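Local atomic coordinates of kinectin 1 (Kinesin receptor) (Legionella pneumophila, PDB entry 4MU6), a protein that is of unknown function but, as a Legionella effector with predicted coiled coils and a membrane-spanning part, probably acts at host membranes, and is represented here by its N-terminal domain. Residues Ile10-Val14 and Glu254-Asn259; Leu53-Arg57 and Cys248-Ile252; Gln76-Asp80 and Arg207-Arg211; Gln115-Leu119 and Arg169-Ile173; Leu267-Asn272 and Leu286-Ile290. All blocks are in the same frame, centred on the assembly; numbering follows the deposited sequence.

Contact 1 (Ile10-Val14 and Glu254-Asn259); sequences IEELV and EADQIN
Asn259, which touches Val14 through ND2 (4.1 Å from Val14 CG1), is held at its other end: its OD1 accepts a hydrogen bond from the backbone N of Ile42, just before helix 43-105. The contact is a steep helix-helix crossing toward one end of an elongated domain built of helices without strands: the short helix 10-22 lies across the long helix 227-273 at 61°, with 9.6 Å between the local axes. Ala255 marks the middle. Its CB is met by Ile10 CD1 at 3.6 Å and by Val14 CG2 at 3.6 Å, the two coming from successive turns of the short helix, and the same methyl also touches Val49 of helix 43-105. Ile258 holds CG1 in the crowded position between backbone N and carbonyl carbon (chi1 65°) and then runs on extended. This carries its CD1 across to the short helix, 3.8 Å from Glu11 CA and 3.9 Å from Val14 CG2. Toward the solvent edge the contact changes character. There the exposed carboxylate of Glu254, at the end of an extended chain, merely rests on a methyl, with OE2 3.7 Å from Ile10 CG2.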
# COMPACT_ATOMS: atom_id res chain seq x y z
N ILE A 10 3.40 11.32 -30.88
CA ILE A 10 2.98 12.71 -30.71
C ILE A 10 2.64 13.40 -32.05
O ILE A 10 1.71 14.21 -32.11
CB ILE A 10 4.02 13.52 -29.89
CG1 ILE A 10 3.42 14.84 -29.39
CG2 ILE A 10 5.27 13.76 -30.68
CD1 ILE A 10 2.37 14.64 -28.31
N GLU A 11 3.36 13.05 -33.11
CA GLU A 11 3.13 13.65 -34.42
C GLU A 11 1.77 13.25 -34.97
O GLU A 11 1.02 14.08 -35.49
CB GLU A 11 4.23 13.23 -35.40
CG GLU A 11 4.10 13.85 -36.77
CD GLU A 11 5.33 13.62 -37.64
OE1 GLU A 11 6.47 13.70 -37.11
OE2 GLU A 11 5.15 13.36 -38.85
N GLU A 12 1.45 11.97 -34.83
CA GLU A 12 0.17 11.46 -35.30
C GLU A 12 -1.00 12.04 -34.49
O GLU A 12 -2.09 12.25 -35.03
CB GLU A 12 0.19 9.94 -35.21
CG GLU A 12 -0.96 9.25 -35.89
CD GLU A 12 -0.83 7.75 -35.77
OE1 GLU A 12 0.31 7.27 -35.56
OE2 GLU A 12 -1.86 7.05 -35.86
N LEU A 13 -0.78 12.31 -33.21
CA LEU A 13 -1.84 12.89 -32.38
C LEU A 13 -2.15 14.33 -32.81
O LEU A 13 -3.31 14.70 -33.01
CB LEU A 13 -1.48 12.85 -30.90
CG LEU A 13 -2.51 13.47 -29.94
CD1 LEU A 13 -3.83 12.75 -30.05
CD2 LEU A 13 -2.02 13.42 -28.51
N VAL A 14 -1.10 15.14 -32.94
CA VAL A 14 -1.27 16.53 -33.34
C VAL A 14 -1.94 16.61 -34.71
O VAL A 14 -2.84 17.42 -34.94
CB VAL A 14 0.07 17.28 -33.33
CG1 VAL A 14 -0.11 18.73 -33.74
CG2 VAL A 14 0.70 17.19 -31.92
N GLU A 254 6.40 18.76 -26.49
CA GLU A 254 6.70 18.26 -27.83
C GLU A 254 5.63 18.66 -28.85
O GLU A 254 5.92 19.21 -29.92
CB GLU A 254 6.85 16.75 -27.81
CG GLU A 254 7.89 16.23 -28.78
CD GLU A 254 8.30 14.79 -28.49
OE1 GLU A 254 8.21 14.36 -27.32
OE2 GLU A 254 8.71 14.09 -29.45
N ALA A 255 4.38 18.35 -28.51
CA ALA A 255 3.24 18.68 -29.33
C ALA A 255 3.18 20.17 -29.60
O ALA A 255 2.78 20.59 -30.69
CB ALA A 255 1.94 18.21 -28.65
N ASP A 256 3.56 20.97 -28.61
CA ASP A 256 3.66 22.42 -28.77
C ASP A 256 4.68 22.75 -29.85
O ASP A 256 4.43 23.58 -30.72
CB ASP A 256 4.07 23.07 -27.45
CG ASP A 256 4.29 24.57 -27.57
OD1 ASP A 256 5.35 24.99 -28.11
OD2 ASP A 256 3.41 25.33 -27.12
N GLN A 257 5.84 22.10 -29.79
CA GLN A 257 6.94 22.40 -30.70
C GLN A 257 6.60 22.16 -32.17
O GLN A 257 7.06 22.89 -33.05
CB GLN A 257 8.18 21.58 -30.34
CG GLN A 257 8.89 22.04 -29.09
CD GLN A 257 9.57 23.38 -29.28
OE1 GLN A 257 8.98 24.43 -29.02
NE2 GLN A 257 10.81 23.36 -29.75
N ILE A 258 5.80 21.14 -32.43
CA ILE A 258 5.55 20.70 -33.80
C ILE A 258 4.19 21.14 -34.35
O ILE A 258 3.90 20.88 -35.51
CB ILE A 258 5.63 19.17 -33.90
CG1 ILE A 258 4.50 18.53 -33.10
CG2 ILE A 258 7.00 18.68 -33.44
CD1 ILE A 258 4.39 17.03 -33.30
N ASN A 259 3.38 21.79 -33.52
CA ASN A 259 2.03 22.21 -33.89
C ASN A 259 2.02 23.10 -35.14
O ASN A 259 1.38 22.77 -36.15
CB ASN A 259 1.39 22.96 -32.72
CG ASN A 259 -0.07 23.32 -32.97
OD1 ASN A 259 -0.36 24.33 -33.62
ND2 ASN A 259 -1.00 22.54 -32.39

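Contact 2 (Leu53-Arg57 and Cys248-Ile252); sequences LLKSR and CSDLI
The guanidinium of Arg57 is roofed on one face by Leu54 CD2, 3.2 Å above the plane and displaced toward its rim, while the aliphatic part of the same chain leans on Cys248, with CD 3.7 Å from Cys248 CB. These residues belong to an antiparallel pairing of the two long helices 43-105 and 227-273, whose local directions differ by 160° and whose axes come within 10.1 Å. Cys248 points its thiol into the neighbouring helix: SG, anti to its own backbone N (chi1 -178°), sits 3.8 Å from Arg57 CB and 3.9 Å from Leu54 CD2. It also lies 3.8 Å from Leu53 O, a carbonyl already bonded by Arg57 N in the helix. One turn along, Leu53 and Ile252 lie alongside each other, pointing opposite ways, and Leu53 also meets Leu251, whose side chain stands roughly perpendicular to its own. Beyond the pair, Leu53 and Leu251 both reach Ile10, so helix 10-22 covers that flank, and Leu5 touches both Arg57 and Cys248. Leu53 CD1 is 3.7 Å from Ile252 CG1, and Leu53 CD2 is 4.1 Å from Leu251 CB.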
# COMPACT_ATOMS: atom_id res chain seq x y z
N LEU A 53 -3.97 14.58 -23.89
CA LEU A 53 -2.80 14.07 -23.17
C LEU A 53 -3.06 13.95 -21.66
O LEU A 53 -2.61 13.00 -21.01
CB LEU A 53 -1.56 14.92 -23.45
CG LEU A 53 -0.99 14.69 -24.85
CD1 LEU A 53 -0.01 15.78 -25.23
CD2 LEU A 53 -0.32 13.33 -24.91
N LEU A 54 -3.81 14.90 -21.12
CA LEU A 54 -4.11 14.89 -19.69
C LEU A 54 -5.01 13.73 -19.33
O LEU A 54 -4.81 13.08 -18.28
CB LEU A 54 -4.75 16.21 -19.26
CG LEU A 54 -3.80 17.40 -19.32
CD1 LEU A 54 -4.59 18.67 -19.19
CD2 LEU A 54 -2.74 17.29 -18.22
N LYS A 55 -6.01 13.48 -20.19
CA LYS A 55 -6.91 12.34 -20.00
C LYS A 55 -6.14 11.04 -20.06
O LYS A 55 -6.38 10.14 -19.25
CB LYS A 55 -8.02 12.32 -21.03
CG LYS A 55 -9.16 13.31 -20.78
CD LYS A 55 -10.09 13.38 -22.00
CE LYS A 55 -11.26 14.35 -21.81
NZ LYS A 55 -10.90 15.80 -21.92
N SER A 56 -5.22 10.94 -21.02
CA SER A 56 -4.34 9.79 -21.15
C SER A 56 -3.45 9.59 -19.92
O SER A 56 -3.27 8.46 -19.44
CB SER A 56 -3.46 9.94 -22.39
OG SER A 56 -4.23 9.80 -23.57
N ARG A 57 -2.88 10.69 -19.43
CA ARG A 57 -2.06 10.65 -18.24
C ARG A 57 -2.90 10.19 -17.07
O ARG A 57 -2.48 9.34 -16.28
CB ARG A 57 -1.50 12.03 -17.91
CG ARG A 57 -0.66 12.02 -16.61
CD ARG A 57 -0.64 13.40 -16.00
NE ARG A 57 -2.00 13.79 -15.63
CZ ARG A 57 -2.37 15.03 -15.33
NH1 ARG A 57 -1.49 16.03 -15.38
NH2 ARG A 57 -3.63 15.28 -14.99
N CYS A 248 3.94 13.41 -19.25
CA CYS A 248 2.84 14.17 -19.82
C CYS A 248 3.26 15.61 -20.13
O CYS A 248 2.92 16.15 -21.19
CB CYS A 248 1.65 14.18 -18.86
SG CYS A 248 0.21 15.05 -19.50
N SER A 249 3.99 16.24 -19.20
CA SER A 249 4.53 17.57 -19.46
C SER A 249 5.44 17.61 -20.69
O SER A 249 5.42 18.58 -21.46
CB SER A 249 5.27 18.13 -18.25
OG SER A 249 4.39 18.90 -17.47
N ASP A 250 6.23 16.55 -20.88
CA ASP A 250 7.17 16.50 -22.01
C ASP A 250 6.44 16.33 -23.34
O ASP A 250 6.81 16.92 -24.35
CB ASP A 250 8.17 15.35 -21.84
CG ASP A 250 9.18 15.62 -20.74
OD1 ASP A 250 9.26 16.77 -20.26
OD2 ASP A 250 9.90 14.66 -20.37
N LEU A 251 5.41 15.49 -23.33
CA LEU A 251 4.58 15.25 -24.50
C LEU A 251 3.82 16.51 -24.92
O LEU A 251 3.68 16.82 -26.11
CB LEU A 251 3.61 14.10 -24.23
CG LEU A 251 4.23 12.71 -24.41
CD1 LEU A 251 3.31 11.61 -23.90
CD2 LEU A 251 4.60 12.48 -25.88
N ILE A 252 3.34 17.25 -23.93
CA ILE A 252 2.70 18.52 -24.22
C ILE A 252 3.69 19.50 -24.85
O ILE A 252 3.39 20.15 -25.85
CB ILE A 252 2.02 19.11 -22.97
CG1 ILE A 252 0.83 18.23 -22.58
CG2 ILE A 252 1.55 20.54 -23.25
CD1 ILE A 252 0.42 18.36 -21.15

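Contact 3 (Gln76-Asp80 and Arg207-Arg211); sequences QLAED and RAQAR
A buried salt-bridge network joins helix 43-105, in a part predicted to form a coiled coil, to helix 158-217, with Asp80 at its centre. Arg207 takes the carboxylate side-on. NE reaches OD2 of Asp80 at 2.9 Å along its syn lone pair and almost in the guanidinium plane, whereas NH2 meets OD1 of Asp80 at 2.9 Å from above the carboxylate plane. Arg211 adds a nearly straight bond (170°) from NH2 to Asp80 OD2, 3.1 Å long, with its guanidinium steeply inclined to the carboxylate. The two helices run roughly antiparallel at 143° and stand 12.0 Å apart at their axes, a separation these long arginine chains span. On the Asp80 side, Gln76 NE2 bonds OD1 of the same carboxylate at 2.9 Å, from the face opposite Arg207 NH2; its own OE1 is held by Asn229 and Ser226. Each carboxylate oxygen therefore has two protein donors, and the arginines would be expected to favour its ionised form. Leu77 CD1 lies over the centre of the Arg211 guanidinium, 3.5 Å above the plane, and a water bridges Asp80 OD2 and Arg211 NH1, donating to the oxygen and accepting from the nitrogen.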
# COMPACT_ATOMS: atom_id res chain seq x y z
N GLN A 76 -0.69 -7.74 2.42
CA GLN A 76 -1.18 -7.55 3.78
C GLN A 76 -2.16 -8.64 4.21
O GLN A 76 -2.14 -9.07 5.37
CB GLN A 76 -1.86 -6.19 3.97
CG GLN A 76 -2.32 -5.95 5.40
CD GLN A 76 -1.18 -5.61 6.35
OE1 GLN A 76 -0.48 -4.61 6.16
NE2 GLN A 76 -1.00 -6.43 7.38
N LEU A 77 -3.03 -9.05 3.29
CA LEU A 77 -3.98 -10.11 3.61
C LEU A 77 -3.22 -11.37 3.98
O LEU A 77 -3.47 -11.96 5.04
CB LEU A 77 -4.97 -10.38 2.46
CG LEU A 77 -6.12 -11.33 2.83
CD1 LEU A 77 -6.89 -10.87 4.08
CD2 LEU A 77 -7.08 -11.53 1.67
N ALA A 78 -2.28 -11.77 3.14
CA ALA A 78 -1.43 -12.93 3.44
C ALA A 78 -0.67 -12.82 4.79
O ALA A 78 -0.57 -13.80 5.53
CB ALA A 78 -0.46 -13.20 2.27
N GLU A 79 -0.14 -11.64 5.11
CA GLU A 79 0.55 -11.43 6.39
C GLU A 79 -0.42 -11.67 7.53
O GLU A 79 -0.08 -12.31 8.52
CB GLU A 79 1.08 -10.00 6.51
CG GLU A 79 2.53 -9.79 6.14
CD GLU A 79 2.97 -8.35 6.33
OE1 GLU A 79 2.78 -7.53 5.39
OE2 GLU A 79 3.48 -8.02 7.42
N ASP A 80 -1.62 -11.13 7.38
CA ASP A 80 -2.64 -11.25 8.41
C ASP A 80 -3.11 -12.68 8.62
O ASP A 80 -3.42 -13.06 9.75
CB ASP A 80 -3.83 -10.33 8.11
CG ASP A 80 -3.53 -8.88 8.38
OD1 ASP A 80 -2.38 -8.59 8.76
OD2 ASP A 80 -4.42 -8.02 8.19
N ARG A 207 -8.55 -3.94 9.94
CA ARG A 207 -8.15 -4.02 8.53
C ARG A 207 -9.20 -4.76 7.71
O ARG A 207 -9.52 -4.37 6.59
CB ARG A 207 -6.74 -4.61 8.35
CG ARG A 207 -5.62 -3.71 8.90
CD ARG A 207 -4.23 -4.15 8.48
NE ARG A 207 -3.78 -5.38 9.11
CZ ARG A 207 -3.10 -5.41 10.25
NH1 ARG A 207 -2.82 -4.27 10.89
NH2 ARG A 207 -2.68 -6.57 10.76
N ALA A 208 -9.76 -5.83 8.29
CA ALA A 208 -10.80 -6.60 7.65
C ALA A 208 -12.07 -5.77 7.45
O ALA A 208 -12.78 -5.94 6.46
CB ALA A 208 -11.10 -7.86 8.46
N GLN A 209 -12.34 -4.87 8.37
CA GLN A 209 -13.47 -3.97 8.19
C GLN A 209 -13.22 -3.06 6.98
O GLN A 209 -14.12 -2.84 6.14
CB GLN A 209 -13.68 -3.13 9.44
CG GLN A 209 -14.87 -2.18 9.34
CD GLN A 209 -16.20 -2.87 9.62
OE1 GLN A 209 -16.25 -4.08 9.86
NE2 GLN A 209 -17.28 -2.10 9.58
N ALA A 210 -12.00 -2.53 6.89
CA ALA A 210 -11.64 -1.64 5.79
C ALA A 210 -11.76 -2.35 4.46
O ALA A 210 -12.11 -1.74 3.45
CB ALA A 210 -10.22 -1.10 5.97
N ARG A 211 -11.46 -3.64 4.45
CA ARG A 211 -11.54 -4.40 3.21
C ARG A 211 -12.96 -4.45 2.66
O ARG A 211 -13.15 -4.43 1.45
CB ARG A 211 -10.95 -5.81 3.36
CG ARG A 211 -9.43 -5.80 3.57
CD ARG A 211 -8.83 -7.20 3.50
NE ARG A 211 -7.45 -7.19 3.94
CZ ARG A 211 -7.03 -7.48 5.17
NH1 ARG A 211 -7.89 -7.86 6.11
NH2 ARG A 211 -5.75 -7.41 5.46
O HOH W 1 -7.02 -8.62 8.72

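Contact 4 (Gln115-Leu119 and Arg169-Ile173); sequences QQTEL and REIKI
Gln115 and Ile173 form the tight part of this contact: their side chains run side by side in opposing senses, and Gln115 CB comes within 3.4 Å of Ile173 CG1. Ile173 CD1 extends the apolar strip, 3.7 Å from Gln116 CG and 3.8 Å from Leu119 CD2, and Leu119 in turn reaches Ile166, earlier in helix 158-217. The strip runs between helices 108-127 and 158-217, an antiparallel helix pair near one tip of the elongated domain, with local axes 9.7 Å apart at 161°. Packing is looser where Leu119 CD2 lies 4.0 Å from CG of the exposed Glu170. Another side is polar and partly exposed. Here Arg169, bent at chi2, folds across the opposite helix and lays one face of its guanidinium on Glu118, whose CB is 3.5 Å from Arg169 CZ, over the centre of the group. The Glu118 carboxylate is stacked at 19° to the guanidinium, so no N-H points at it, and OE1 stays 4.3 Å from Arg169 NH2. The directed bond goes instead from Arg169 NH1 to Gln115 OE1, at 2.8 Å and 150°. It lies near the guanidinium plane but strikes the amide oxygen from above the carbonyl plane. The amide bond would limit the rotation of the guanidinium, while Glu118 covers a face and may add a weak, undirected attraction.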
# COMPACT_ATOMS: atom_id res chain seq x y z
N GLN A 115 3.47 -32.68 53.69
CA GLN A 115 4.88 -32.71 54.05
C GLN A 115 5.08 -32.22 55.48
O GLN A 115 5.89 -32.78 56.23
CB GLN A 115 5.70 -31.83 53.10
CG GLN A 115 5.74 -32.32 51.65
CD GLN A 115 6.30 -33.72 51.50
OE1 GLN A 115 7.32 -34.08 52.09
NE2 GLN A 115 5.62 -34.54 50.70
N GLN A 116 4.34 -31.17 55.84
CA GLN A 116 4.50 -30.57 57.16
C GLN A 116 4.04 -31.49 58.28
O GLN A 116 4.65 -31.56 59.34
CB GLN A 116 3.78 -29.23 57.22
CG GLN A 116 4.64 -28.11 56.68
CD GLN A 116 3.88 -26.83 56.51
OE1 GLN A 116 2.65 -26.81 56.57
NE2 GLN A 116 4.61 -25.73 56.30
N THR A 117 2.96 -32.21 58.01
CA THR A 117 2.45 -33.21 58.92
C THR A 117 3.47 -34.31 59.13
O THR A 117 3.78 -34.68 60.27
CB THR A 117 1.15 -33.80 58.36
OG1 THR A 117 0.13 -32.80 58.45
CG2 THR A 117 0.74 -35.04 59.14
N GLU A 118 4.02 -34.83 58.04
CA GLU A 118 5.08 -35.82 58.15
C GLU A 118 6.31 -35.23 58.85
O GLU A 118 6.99 -35.91 59.62
CB GLU A 118 5.47 -36.37 56.77
CG GLU A 118 4.34 -37.07 56.02
CD GLU A 118 4.07 -38.49 56.51
OE1 GLU A 118 4.53 -38.86 57.62
OE2 GLU A 118 3.40 -39.25 55.77
N LEU A 119 6.60 -33.96 58.58
CA LEU A 119 7.76 -33.32 59.20
C LEU A 119 7.55 -33.20 60.71
O LEU A 119 8.49 -33.37 61.50
CB LEU A 119 8.01 -31.94 58.58
CG LEU A 119 9.10 -31.08 59.19
CD1 LEU A 119 10.43 -31.83 59.27
CD2 LEU A 119 9.24 -29.80 58.39
N ARG A 169 12.46 -33.64 54.09
CA ARG A 169 11.14 -33.03 54.18
C ARG A 169 11.22 -31.52 53.97
O ARG A 169 10.40 -30.93 53.25
CB ARG A 169 10.47 -33.30 55.53
CG ARG A 169 10.06 -34.74 55.76
CD ARG A 169 8.98 -35.18 54.80
NE ARG A 169 8.66 -36.60 54.95
CZ ARG A 169 7.71 -37.22 54.27
NH1 ARG A 169 6.99 -36.54 53.40
NH2 ARG A 169 7.46 -38.52 54.46
N GLU A 170 12.22 -30.90 54.59
CA GLU A 170 12.37 -29.44 54.53
C GLU A 170 12.75 -28.94 53.14
O GLU A 170 12.29 -27.88 52.71
CB GLU A 170 13.41 -28.96 55.55
CG GLU A 170 12.98 -29.14 57.00
CD GLU A 170 13.89 -28.40 57.97
OE1 GLU A 170 15.07 -28.80 58.13
OE2 GLU A 170 13.42 -27.41 58.58
N ILE A 171 13.60 -29.69 52.45
CA ILE A 171 13.95 -29.34 51.08
C ILE A 171 12.71 -29.47 50.19
O ILE A 171 12.47 -28.65 49.30
CB ILE A 171 15.12 -30.21 50.55
CG1 ILE A 171 16.44 -29.82 51.24
CG2 ILE A 171 15.26 -30.07 49.03
CD1 ILE A 171 17.62 -30.78 51.01
N LYS A 172 11.92 -30.51 50.45
CA LYS A 172 10.73 -30.73 49.64
C LYS A 172 9.76 -29.57 49.81
O LYS A 172 9.19 -29.07 48.85
CB LYS A 172 10.07 -32.07 49.98
CG LYS A 172 8.76 -32.34 49.23
CD LYS A 172 8.91 -32.22 47.71
CE LYS A 172 7.63 -32.64 47.01
NZ LYS A 172 7.68 -32.49 45.53
N ILE A 173 9.61 -29.11 51.05
CA ILE A 173 8.70 -28.02 51.35
C ILE A 173 9.20 -26.72 50.73
O ILE A 173 8.41 -25.93 50.19
CB ILE A 173 8.51 -27.87 52.88
CG1 ILE A 173 7.67 -29.04 53.39
CG2 ILE A 173 7.88 -26.54 53.22
CD1 ILE A 173 7.73 -29.24 54.90

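Contact 5 (Leu267-Asn272 and Leu286-Ile290); sequences LQKYLN and LKSVI
Leu271 and Ile290 meet tip to tip at the apolar centre, their CD1 atoms 3.8 Å apart. They belong to a helical hairpin in which the end of helix 227-273 is followed by helix 280-294, running back against it at 158° with 11.4 Å between the local axes. Ile290 CD1 also touches Leu267 CD2 at 3.8 Å, and Leu271 CD2 meets Leu286 CD1 at 3.9 Å, one side chain set nearly square to the other. Helix 29-38 packs against this core: Ile36 rests on Leu267 and Ile290, and Phe29 on Leu286. Further out, with CG of Gln268 placed opposite the backbone N (chi1 -172°) and a bend at chi2, the amide comes over to the second helix, with NE2 4.1 Å from Ile290 CG2. At the polar edge Lys287, bent near its end, carries its ammonium across to the first helix and gives hydrogen bonds to two side-chain amide oxygens, from residues one turn apart. The longer one, 3.2 Å, runs from NZ to Gln268 OE1, tilted out of the amide plane. The shorter joins Lys287 NZ to Asn272 OD1 at 2.9 Å, its donor 37° out of the carbonyl plane.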
# COMPACT_ATOMS: atom_id res chain seq x y z
N LEU A 267 -2.80 22.94 -43.88
CA LEU A 267 -3.64 24.05 -44.29
C LEU A 267 -3.54 24.18 -45.79
O LEU A 267 -4.53 24.46 -46.47
CB LEU A 267 -3.16 25.34 -43.63
CG LEU A 267 -3.87 26.60 -44.12
CD1 LEU A 267 -5.36 26.52 -43.76
CD2 LEU A 267 -3.23 27.84 -43.53
N GLN A 268 -2.33 23.95 -46.30
CA GLN A 268 -2.06 23.96 -47.73
C GLN A 268 -2.98 22.93 -48.39
O GLN A 268 -3.67 23.25 -49.38
CB GLN A 268 -0.58 23.66 -47.99
CG GLN A 268 -0.14 23.83 -49.44
CD GLN A 268 0.04 25.29 -49.85
OE1 GLN A 268 -0.94 25.99 -50.14
NE2 GLN A 268 1.29 25.75 -49.89
N LYS A 269 -3.05 21.73 -47.82
CA LYS A 269 -3.93 20.68 -48.35
C LYS A 269 -5.38 21.12 -48.34
O LYS A 269 -6.08 20.98 -49.33
CB LYS A 269 -3.76 19.37 -47.57
CG LYS A 269 -2.38 18.75 -47.72
CD LYS A 269 -2.05 17.80 -46.58
CE LYS A 269 -2.80 16.48 -46.69
NZ LYS A 269 -2.53 15.56 -45.53
N TYR A 270 -5.82 21.63 -47.20
CA TYR A 270 -7.16 22.19 -47.04
C TYR A 270 -7.46 23.26 -48.10
O TYR A 270 -8.58 23.33 -48.62
CB TYR A 270 -7.25 22.81 -45.66
CG TYR A 270 -8.49 23.59 -45.34
CD1 TYR A 270 -9.61 22.96 -44.79
CD2 TYR A 270 -8.54 24.97 -45.51
CE1 TYR A 270 -10.75 23.68 -44.46
CE2 TYR A 270 -9.67 25.70 -45.18
CZ TYR A 270 -10.77 25.04 -44.65
OH TYR A 270 -11.91 25.74 -44.30
N LEU A 271 -6.46 24.07 -48.41
CA LEU A 271 -6.62 25.15 -49.38
C LEU A 271 -6.67 24.65 -50.82
O LEU A 271 -6.97 25.41 -51.75
CB LEU A 271 -5.52 26.20 -49.21
CG LEU A 271 -5.58 27.07 -47.95
CD1 LEU A 271 -4.50 28.13 -48.02
CD2 LEU A 271 -6.96 27.71 -47.78
N ASN A 272 -6.38 23.37 -51.02
CA ASN A 272 -6.35 22.80 -52.36
C ASN A 272 -7.53 21.85 -52.57
O ASN A 272 -7.89 21.54 -53.70
CB ASN A 272 -5.04 22.04 -52.59
CG ASN A 272 -3.82 22.95 -52.71
OD1 ASN A 272 -3.88 24.06 -53.23
ND2 ASN A 272 -2.69 22.45 -52.24
N LEU A 286 -4.06 33.83 -49.06
CA LEU A 286 -3.53 33.07 -47.93
C LEU A 286 -2.23 32.38 -48.34
O LEU A 286 -1.28 32.29 -47.54
CB LEU A 286 -4.54 32.05 -47.42
CG LEU A 286 -5.74 32.55 -46.62
CD1 LEU A 286 -6.72 31.41 -46.47
CD2 LEU A 286 -5.32 33.11 -45.24
N LYS A 287 -2.20 31.91 -49.58
CA LYS A 287 -1.02 31.30 -50.16
C LYS A 287 0.14 32.29 -50.21
O LYS A 287 1.29 31.94 -49.97
CB LYS A 287 -1.34 30.76 -51.55
CG LYS A 287 -2.12 29.44 -51.53
CD LYS A 287 -2.80 29.20 -52.89
CE LYS A 287 -2.71 27.74 -53.34
NZ LYS A 287 -3.15 26.76 -52.31
N SER A 288 -0.18 33.55 -50.49
CA SER A 288 0.82 34.61 -50.43
C SER A 288 1.45 34.71 -49.03
O SER A 288 2.66 34.81 -48.91
CB SER A 288 0.21 35.94 -50.85
OG SER A 288 1.11 37.01 -50.62
N VAL A 289 0.64 34.67 -47.98
CA VAL A 289 1.17 34.75 -46.63
C VAL A 289 1.97 33.49 -46.29
O VAL A 289 3.04 33.55 -45.67
CB VAL A 289 0.06 34.98 -45.56
CG1 VAL A 289 0.70 35.14 -44.19
CG2 VAL A 289 -0.73 36.20 -45.88
N ILE A 290 1.45 32.35 -46.72
CA ILE A 290 2.12 31.07 -46.49
C ILE A 290 3.51 31.02 -47.12
O ILE A 290 4.49 30.64 -46.46
CB ILE A 290 1.22 29.91 -46.95
CG1 ILE A 290 0.07 29.73 -45.96
CG2 ILE A 290 2.02 28.62 -47.07
CD1 ILE A 290 -1.06 28.84 -46.46

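From the N terminus, contact 1 opens first, on helix 10-22, and closes the longest loop when the chain returns along helix 227-273. Contacts 2, 3 and 4 nest successively within it, like the layers of a long hairpin: contact 2 joins helices 43-105 and 227-273, contact 3 joins 43-105 and 158-217, and contact 4 joins 108-127 and 158-217 toward the far tip. No loops cross. Contact 5 follows in series, closing the short terminal turn between helices 227-273 and 280-294. Contacts 1 and 2 touch, through Ile10 against Leu251 and Leu53, and Leu13 against Leu53, whereas the centres of contacts 4 and 5 stand about 119 Å apart.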